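Regulatory protein SWI6 (Saccharomyces cerevisiae, PDB 1SW6) serves as the shared subunit of the yeast SBF and MBF complexes, working with SWI4 or MBP1 in cell-cycle-dependent transcription. Local coordinates at residues A[37-49]-A[193-205]. Residues are numbered along the deposited sequence; the frame is centred on the assembly and turned at random.
Sequences DFLSSPLKIMKAL and CLILEDSMNRTIL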
ATOM      1  N   ASP A  37      -5.401 -20.361 -25.591  1.00 85.55           N
ATOM      2  CA  ASP A  37      -5.245 -20.455 -27.038  1.00 87.95           C
ATOM      3  C   ASP A  37      -4.814 -19.140 -27.670  1.00 89.27           C
ATOM      4  O   ASP A  37      -4.063 -19.137 -28.648  1.00 89.80           O
ATOM      5  CB  ASP A  37      -6.550 -20.923 -27.679  1.00 88.70           C
ATOM      6  CG  ASP A  37      -7.013 -22.256 -27.140  1.00 90.11           C
ATOM      7  OD1 ASP A  37      -6.214 -23.219 -27.171  1.00 90.38           O
ATOM      8  OD2 ASP A  37      -8.174 -22.339 -26.685  1.00 90.89           O
ATOM      9  N   PHE A  38      -5.295 -18.022 -27.130  1.00 90.61           N
ATOM     10  CA  PHE A  38      -4.920 -16.718 -27.668  1.00 91.86           C
ATOM     11  C   PHE A  38      -3.399 -16.611 -27.611  1.00 91.85           C
ATOM     12  O   PHE A  38      -2.783 -15.824 -28.337  1.00 92.04           O
ATOM     13  CB  PHE A  38      -5.559 -15.586 -26.851  1.00 93.17           C
ATOM     14  CG  PHE A  38      -7.059 -15.504 -26.987  1.00 94.93           C
ATOM     15  CD1 PHE A  38      -7.880 -16.510 -26.475  1.00 95.64           C
ATOM     16  CD2 PHE A  38      -7.654 -14.416 -27.628  1.00 95.36           C
ATOM     17  CE1 PHE A  38      -9.276 -16.434 -26.597  1.00 95.66           C
ATOM     18  CE2 PHE A  38      -9.047 -14.331 -27.756  1.00 95.64           C
ATOM     19  CZ  PHE A  38      -9.857 -15.343 -27.239  1.00 95.66           C
ATOM     20  N   LEU A  39      -2.808 -17.432 -26.745  1.00 91.30           N
ATOM     21  CA  LEU A  39      -1.365 -17.473 -26.559  1.00 90.63           C
ATOM     22  C   LEU A  39      -0.675 -18.225 -27.697  1.00 90.13           C
ATOM     23  O   LEU A  39       0.534 -18.087 -27.898  1.00 90.65           O
ATOM     24  CB  LEU A  39      -1.035 -18.142 -25.222  1.00 90.47           C
ATOM     25  CG  LEU A  39      -1.671 -17.501 -23.986  1.00 90.57           C
ATOM     26  CD1 LEU A  39      -1.269 -18.274 -22.736  1.00 90.80           C
ATOM     27  CD2 LEU A  39      -1.239 -16.045 -23.880  1.00 90.03           C
ATOM     28  N   SER A  40      -1.444 -19.023 -28.433  1.00 88.64           N
ATOM     29  CA  SER A  40      -0.903 -19.788 -29.554  1.00 86.97           C
ATOM     30  C   SER A  40      -0.949 -18.955 -30.835  1.00 85.04           C
ATOM     31  O   SER A  40       0.050 -18.828 -31.549  1.00 85.29           O
ATOM     32  CB  SER A  40      -1.704 -21.080 -29.755  1.00 87.72           C
ATOM     33  OG  SER A  40      -1.600 -21.931 -28.625  1.00 88.90           O
ATOM     34  N   SER A  41      -2.117 -18.388 -31.115  1.00 82.28           N
ATOM     35  CA  SER A  41      -2.312 -17.565 -32.306  1.00 79.04           C
ATOM     36  C   SER A  41      -1.269 -16.434 -32.334  1.00 76.23           C
ATOM     37  O   SER A  41      -0.505 -16.266 -31.373  1.00 76.17           O
ATOM     38  CB  SER A  41      -3.741 -17.011 -32.294  1.00 79.07           C
ATOM     39  OG  SER A  41      -4.679 -18.075 -32.153  1.00 78.49           O
ATOM     40  N   PRO A  42      -1.214 -15.650 -33.433  1.00 72.66           N
ATOM     41  CA  PRO A  42      -0.223 -14.567 -33.471  1.00 69.56           C
ATOM     42  C   PRO A  42      -0.299 -13.735 -32.197  1.00 66.08           C
ATOM     43  O   PRO A  42      -1.371 -13.259 -31.825  1.00 66.28           O
ATOM     44  CB  PRO A  42      -0.619 -13.777 -34.720  1.00 69.80           C
ATOM     45  CG  PRO A  42      -2.094 -14.026 -34.826  1.00 70.82           C
ATOM     46  CD  PRO A  42      -2.183 -15.502 -34.532  1.00 71.36           C
ATOM     47  N   LEU A  43       0.838 -13.580 -31.528  1.00 62.13           N
ATOM     48  CA  LEU A  43       0.911 -12.832 -30.278  1.00 58.19           C
ATOM     49  C   LEU A  43       0.236 -11.468 -30.344  1.00 56.11           C
ATOM     50  O   LEU A  43       0.547 -10.643 -31.196  1.00 54.14           O
ATOM     51  CB  LEU A  43       2.365 -12.648 -29.856  1.00 58.04           C
ATOM     52  CG  LEU A  43       2.737 -13.045 -28.425  1.00 57.69           C
ATOM     53  CD1 LEU A  43       4.053 -12.361 -28.057  1.00 57.02           C
ATOM     54  CD2 LEU A  43       1.640 -12.639 -27.459  1.00 56.92           C
ATOM     55  N   LYS A  44      -0.689 -11.238 -29.424  1.00 55.08           N
ATOM     56  CA  LYS A  44      -1.421  -9.981 -29.362  1.00 54.49           C
ATOM     57  C   LYS A  44      -1.650  -9.618 -27.907  1.00 52.54           C
ATOM     58  O   LYS A  44      -1.602 -10.485 -27.036  1.00 50.44           O
ATOM     59  CB  LYS A  44      -2.765 -10.127 -30.080  1.00 57.63           C
ATOM     60  CG  LYS A  44      -3.535 -11.382 -29.684  1.00 60.33           C
ATOM     61  CD  LYS A  44      -4.820 -11.525 -30.508  1.00 63.90           C
ATOM     62  CE  LYS A  44      -5.473 -12.901 -30.320  1.00 64.14           C
ATOM     63  NZ  LYS A  44      -4.621 -14.020 -30.838  1.00 64.08           N
ATOM     64  N   ILE A  45      -1.891  -8.336 -27.648  1.00 51.23           N
ATOM     65  CA  ILE A  45      -2.131  -7.880 -26.290  1.00 50.84           C
ATOM     66  C   ILE A  45      -3.367  -8.588 -25.744  1.00 50.97           C
ATOM     67  O   ILE A  45      -4.333  -8.830 -26.467  1.00 51.48           O
ATOM     68  CB  ILE A  45      -2.303  -6.341 -26.235  1.00 50.94           C
ATOM     69  CG1 ILE A  45      -0.934  -5.667 -26.374  1.00 50.79           C
ATOM     70  CG2 ILE A  45      -2.951  -5.929 -24.925  1.00 51.04           C
ATOM     71  CD1 ILE A  45      -0.970  -4.143 -26.292  1.00 51.22           C
ATOM     72  N   MET A  46      -3.320  -8.927 -24.465  1.00 49.67           N
ATOM     73  CA  MET A  46      -4.397  -9.653 -23.814  1.00 49.02           C
ATOM     74  C   MET A  46      -4.792  -8.948 -22.513  1.00 47.95           C
ATOM     75  O   MET A  46      -3.981  -8.246 -21.909  1.00 45.56           O
ATOM     76  CB  MET A  46      -3.892 -11.072 -23.537  1.00 50.33           C
ATOM     77  CG  MET A  46      -4.896 -12.056 -22.997  1.00 53.84           C
ATOM     78  SD  MET A  46      -4.134 -13.693 -22.864  1.00 58.89           S
ATOM     79  CE  MET A  46      -3.787 -13.811 -21.094  1.00 55.39           C
ATOM     80  N   LYS A  47      -6.037  -9.110 -22.088  1.00 47.09           N
ATOM     81  CA  LYS A  47      -6.453  -8.492 -20.845  1.00 46.47           C
ATOM     82  C   LYS A  47      -6.004  -9.433 -19.734  1.00 46.39           C
ATOM     83  O   LYS A  47      -6.015 -10.659 -19.905  1.00 45.23           O
ATOM     84  CB  LYS A  47      -7.974  -8.300 -20.806  1.00 49.07           C
ATOM     85  CG  LYS A  47      -8.497  -7.382 -21.900  1.00 50.72           C
ATOM     86  CD  LYS A  47      -9.916  -6.921 -21.638  1.00 53.70           C
ATOM     87  CE  LYS A  47      -9.971  -5.927 -20.485  1.00 55.71           C
ATOM     88  NZ  LYS A  47      -9.185  -4.694 -20.764  1.00 56.46           N
ATOM     89  N   ALA A  48      -5.580  -8.871 -18.608  1.00 44.51           N
ATOM     90  CA  ALA A  48      -5.144  -9.706 -17.496  1.00 45.26           C
ATOM     91  C   ALA A  48      -6.333 -10.555 -17.071  1.00 45.34           C
ATOM     92  O   ALA A  48      -7.478 -10.131 -17.205  1.00 44.47           O
ATOM     93  CB  ALA A  48      -4.665  -8.839 -16.330  1.00 44.25           C
ATOM     94  N   LEU A  49      -6.067 -11.757 -16.574  1.00 46.14           N
ATOM     95  CA  LEU A  49      -7.146 -12.627 -16.135  1.00 48.54           C
ATOM     96  C   LEU A  49      -7.894 -11.948 -14.991  1.00 50.19           C
ATOM     97  O   LEU A  49      -7.296 -11.250 -14.165  1.00 49.34           O
ATOM     98  CB  LEU A  49      -6.598 -13.979 -15.670  1.00 48.88           C
ATOM     99  CG  LEU A  49      -5.825 -14.772 -16.728  1.00 49.79           C
ATOM    100  CD1 LEU A  49      -5.502 -16.171 -16.210  1.00 49.98           C
ATOM    101  CD2 LEU A  49      -6.656 -14.859 -17.991  1.00 49.88           C
ATOM    102  N   CYS A 193       3.699 -11.141 -18.489  1.00 35.25           N
ATOM    103  CA  CYS A 193       2.836 -10.012 -18.140  1.00 35.40           C
ATOM    104  C   CYS A 193       2.969  -8.849 -19.122  1.00 35.02           C
ATOM    105  O   CYS A 193       2.082  -8.010 -19.219  1.00 34.09           O
ATOM    106  CB  CYS A 193       3.160  -9.498 -16.731  1.00 37.77           C
ATOM    107  SG  CYS A 193       3.018 -10.723 -15.402  1.00 41.54           S
ATOM    108  N   LEU A 194       4.081  -8.794 -19.843  1.00 34.92           N
ATOM    109  CA  LEU A 194       4.302  -7.715 -20.800  1.00 34.62           C
ATOM    110  C   LEU A 194       3.200  -7.603 -21.848  1.00 35.28           C
ATOM    111  O   LEU A 194       3.002  -6.538 -22.423  1.00 35.09           O
ATOM    112  CB  LEU A 194       5.637  -7.907 -21.518  1.00 32.66           C
ATOM    113  CG  LEU A 194       6.877  -7.786 -20.647  1.00 31.81           C
ATOM    114  CD1 LEU A 194       8.112  -8.144 -21.464  1.00 28.77           C
ATOM    115  CD2 LEU A 194       6.967  -6.356 -20.111  1.00 32.38           C
ATOM    116  N   ILE A 195       2.484  -8.692 -22.111  1.00 35.88           N
ATOM    117  CA  ILE A 195       1.430  -8.626 -23.120  1.00 35.88           C
ATOM    118  C   ILE A 195       0.057  -8.299 -22.545  1.00 36.52           C
ATOM    119  O   ILE A 195      -0.929  -8.234 -23.279  1.00 36.74           O
ATOM    120  CB  ILE A 195       1.324  -9.943 -23.914  1.00 35.94           C
ATOM    121  CG1 ILE A 195       0.691 -11.033 -23.047  1.00 36.41           C
ATOM    122  CG2 ILE A 195       2.708 -10.358 -24.406  1.00 34.55           C
ATOM    123  CD1 ILE A 195       0.287 -12.260 -23.826  1.00 38.36           C
ATOM    124  N   LEU A 196      -0.002  -8.062 -21.238  1.00 35.64           N
ATOM    125  CA  LEU A 196      -1.260  -7.761 -20.565  1.00 36.36           C
ATOM    126  C   LEU A 196      -1.624  -6.269 -20.448  1.00 37.85           C
ATOM    127  O   LEU A 196      -0.765  -5.425 -20.191  1.00 38.20           O
ATOM    128  CB  LEU A 196      -1.234  -8.372 -19.157  1.00 34.87           C
ATOM    129  CG  LEU A 196      -0.876  -9.853 -19.031  1.00 35.07           C
ATOM    130  CD1 LEU A 196      -0.801 -10.261 -17.549  1.00 33.22           C
ATOM    131  CD2 LEU A 196      -1.927 -10.675 -19.765  1.00 33.75           C
ATOM    132  N   GLU A 197      -2.909  -5.960 -20.634  1.00 38.63           N
ATOM    133  CA  GLU A 197      -3.423  -4.596 -20.485  1.00 40.71           C
ATOM    134  C   GLU A 197      -4.452  -4.661 -19.355  1.00 40.76           C
ATOM    135  O   GLU A 197      -5.097  -5.688 -19.164  1.00 38.61           O
ATOM    136  CB  GLU A 197      -4.103  -4.101 -21.770  1.00 42.44           C
ATOM    137  CG  GLU A 197      -5.301  -4.923 -22.220  1.00 46.12           C
ATOM    138  CD  GLU A 197      -5.927  -4.391 -23.502  1.00 48.86           C
ATOM    139  OE1 GLU A 197      -6.956  -4.944 -23.947  1.00 51.65           O
ATOM    140  OE2 GLU A 197      -5.391  -3.416 -24.070  1.00 50.19           O
ATOM    141  N   ASP A 198      -4.602  -3.578 -18.599  1.00 42.18           N
ATOM    142  CA  ASP A 198      -5.549  -3.574 -17.492  1.00 43.97           C
ATOM    143  C   ASP A 198      -6.949  -3.114 -17.912  1.00 46.30           C
ATOM    144  O   ASP A 198      -7.244  -2.986 -19.105  1.00 47.26           O
ATOM    145  CB  ASP A 198      -5.003  -2.709 -16.347  1.00 43.20           C
ATOM    146  CG  ASP A 198      -4.850  -1.251 -16.727  1.00 42.18           C
ATOM    147  OD1 ASP A 198      -4.197  -0.511 -15.958  1.00 43.64           O
ATOM    148  OD2 ASP A 198      -5.392  -0.831 -17.773  1.00 43.55           O
ATOM    149  N   SER A 199      -7.813  -2.872 -16.931  1.00 47.38           N
ATOM    150  CA  SER A 199      -9.180  -2.452 -17.206  1.00 48.63           C
ATOM    151  C   SER A 199      -9.286  -1.112 -17.932  1.00 49.24           C
ATOM    152  O   SER A 199     -10.364  -0.730 -18.382  1.00 48.79           O
ATOM    153  CB  SER A 199      -9.973  -2.405 -15.901  1.00 49.42           C
ATOM    154  OG  SER A 199     -10.015  -3.696 -15.321  1.00 50.58           O
ATOM    155  N   MET A 200      -8.165  -0.410 -18.044  1.00 49.89           N
ATOM    156  CA  MET A 200      -8.108   0.883 -18.725  1.00 49.57           C
ATOM    157  C   MET A 200      -7.346   0.697 -20.041  1.00 47.47           C
ATOM    158  O   MET A 200      -6.943   1.669 -20.685  1.00 46.13           O
ATOM    159  CB  MET A 200      -7.358   1.889 -17.853  1.00 53.26           C
ATOM    160  CG  MET A 200      -8.078   2.286 -16.581  1.00 58.01           C
ATOM    161  SD  MET A 200      -9.456   3.409 -16.938  1.00 65.05           S
ATOM    162  CE  MET A 200      -8.546   4.936 -17.246  1.00 62.26           C
ATOM    163  N   ASN A 201      -7.155  -0.561 -20.424  1.00 45.45           N
ATOM    164  CA  ASN A 201      -6.397  -0.911 -21.622  1.00 43.26           C
ATOM    165  C   ASN A 201      -5.010  -0.273 -21.553  1.00 41.73           C
ATOM    166  O   ASN A 201      -4.435   0.104 -22.570  1.00 40.69           O
ATOM    167  CB  ASN A 201      -7.116  -0.466 -22.899  1.00 46.10           C
ATOM    168  CG  ASN A 201      -8.441  -1.174 -23.098  1.00 47.09           C
ATOM    169  OD1 ASN A 201      -8.576  -2.363 -22.812  1.00 49.31           O
ATOM    170  ND2 ASN A 201      -9.424  -0.449 -23.602  1.00 50.02           N
ATOM    171  N   ARG A 202      -4.483  -0.146 -20.340  1.00 39.34           N
ATOM    172  CA  ARG A 202      -3.158   0.424 -20.155  1.00 37.45           C
ATOM    173  C   ARG A 202      -2.120  -0.683 -20.075  1.00 36.71           C
ATOM    174  O   ARG A 202      -2.279  -1.661 -19.333  1.00 36.23           O
ATOM    175  CB  ARG A 202      -3.122   1.292 -18.900  1.00 36.59           C
ATOM    176  CG  ARG A 202      -3.710   2.662 -19.155  1.00 37.86           C
ATOM    177  CD  ARG A 202      -3.910   3.460 -17.883  1.00 40.81           C
ATOM    178  NE  ARG A 202      -4.302   4.831 -18.198  1.00 42.93           N
ATOM    179  CZ  ARG A 202      -4.589   5.751 -17.286  1.00 45.38           C
ATOM    180  NH1 ARG A 202      -4.533   5.442 -15.994  1.00 44.59           N
ATOM    181  NH2 ARG A 202      -4.921   6.985 -17.669  1.00 46.51           N
ATOM    182  N   THR A 203      -1.059  -0.528 -20.857  1.00 35.18           N
ATOM    183  CA  THR A 203       0.020  -1.509 -20.902  1.00 34.22           C
ATOM    184  C   THR A 203       1.061  -1.196 -19.839  1.00 34.67           C
ATOM    185  O   THR A 203       0.916  -0.228 -19.077  1.00 32.84           O
ATOM    186  CB  THR A 203       0.705  -1.475 -22.265  1.00 35.01           C
ATOM    187  OG1 THR A 203       1.523  -0.295 -22.358  1.00 33.81           O
ATOM    188  CG2 THR A 203      -0.358  -1.429 -23.372  1.00 32.14           C
ATOM    189  N   ILE A 204       2.113  -2.013 -19.793  1.00 34.43           N
ATOM    190  CA  ILE A 204       3.178  -1.809 -18.828  1.00 33.73           C
ATOM    191  C   ILE A 204       3.856  -0.462 -19.095  1.00 33.69           C
ATOM    192  O   ILE A 204       4.311   0.204 -18.165  1.00 32.20           O
ATOM    193  CB  ILE A 204       4.226  -2.950 -18.893  1.00 35.78           C
ATOM    194  CG1 ILE A 204       5.262  -2.762 -17.782  1.00 37.67           C
ATOM    195  CG2 ILE A 204       4.901  -2.973 -20.241  1.00 36.91           C
ATOM    196  CD1 ILE A 204       4.686  -3.030 -16.387  1.00 39.35           C
ATOM    197  N   LEU A 205       3.913  -0.053 -20.363  1.00 32.90           N
ATOM    198  CA  LEU A 205       4.536   1.229 -20.700  1.00 34.06           C
ATOM    199  C   LEU A 205       3.713   2.396 -20.201  1.00 32.73           C
ATOM    200  O   LEU A 205       4.259   3.413 -19.809  1.00 32.94           O
ATOM    201  CB  LEU A 205       4.736   1.388 -22.209  1.00 33.71           C
ATOM    202  CG  LEU A 205       5.827   0.543 -22.859  1.00 36.68           C
ATOM    203  CD1 LEU A 205       6.018   0.972 -24.322  1.00 35.83           C
ATOM    204  CD2 LEU A 205       7.128   0.720 -22.071  1.00 36.57           C
TER
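Met46 and Lys47 pair in parallel with Leu196 and Glu197, a minimal two-stranded sheet in which 196-197 lies where the second ankyrin repeat passes into the third and 46-47 comes from far earlier in the chain. Met46 N gives a nearly straight bond to Ile195 O (2.8 Å, 169° at the hydrogen), Met46 O accepts from Glu197 N, and a longer bond runs from Ala48 N to Glu197 O. The close-packed side is apolar. Ile195 puts its CD1 across the ends of Leu43 and Leu39, with Leu43 CD2 at 3.9 Å. Next to it, Met46 and Leu196 lie side by side, Met46 CE 3.9 Å from Leu196 CD2. On the other face, looser and more exposed, Glu197 CG sits between its own N and carbonyl carbon (chi1 61°) and the chain then runs straight out, crossing Ile45 at about a right angle. Ile45 CG2 thus rests against the carboxylate, while Lys47, on the same face, bends at its last two torsions. Lys47 NZ meets Asp198 O from above the carbonyl plane at 3.1 Å, bonds weakly to Asn201 OD1, and makes a long salt bridge to Glu197 OE1 (3.9 Å). An alanine in place of Glu197 would probably cost Lys47 this charged mate and uncover Ile45 CG2. Beyond the strand, Asp198 OD2 takes Met200 N and Arg202 N from opposite faces of its plane, the Met200 bond closing an Asx turn. Helix 268-276 flanks the contact, Trp270 touching Ile195, its NE1 hydrogen-bonded to Leu43 O; helix 204-212 follows, packed on helix 218-234.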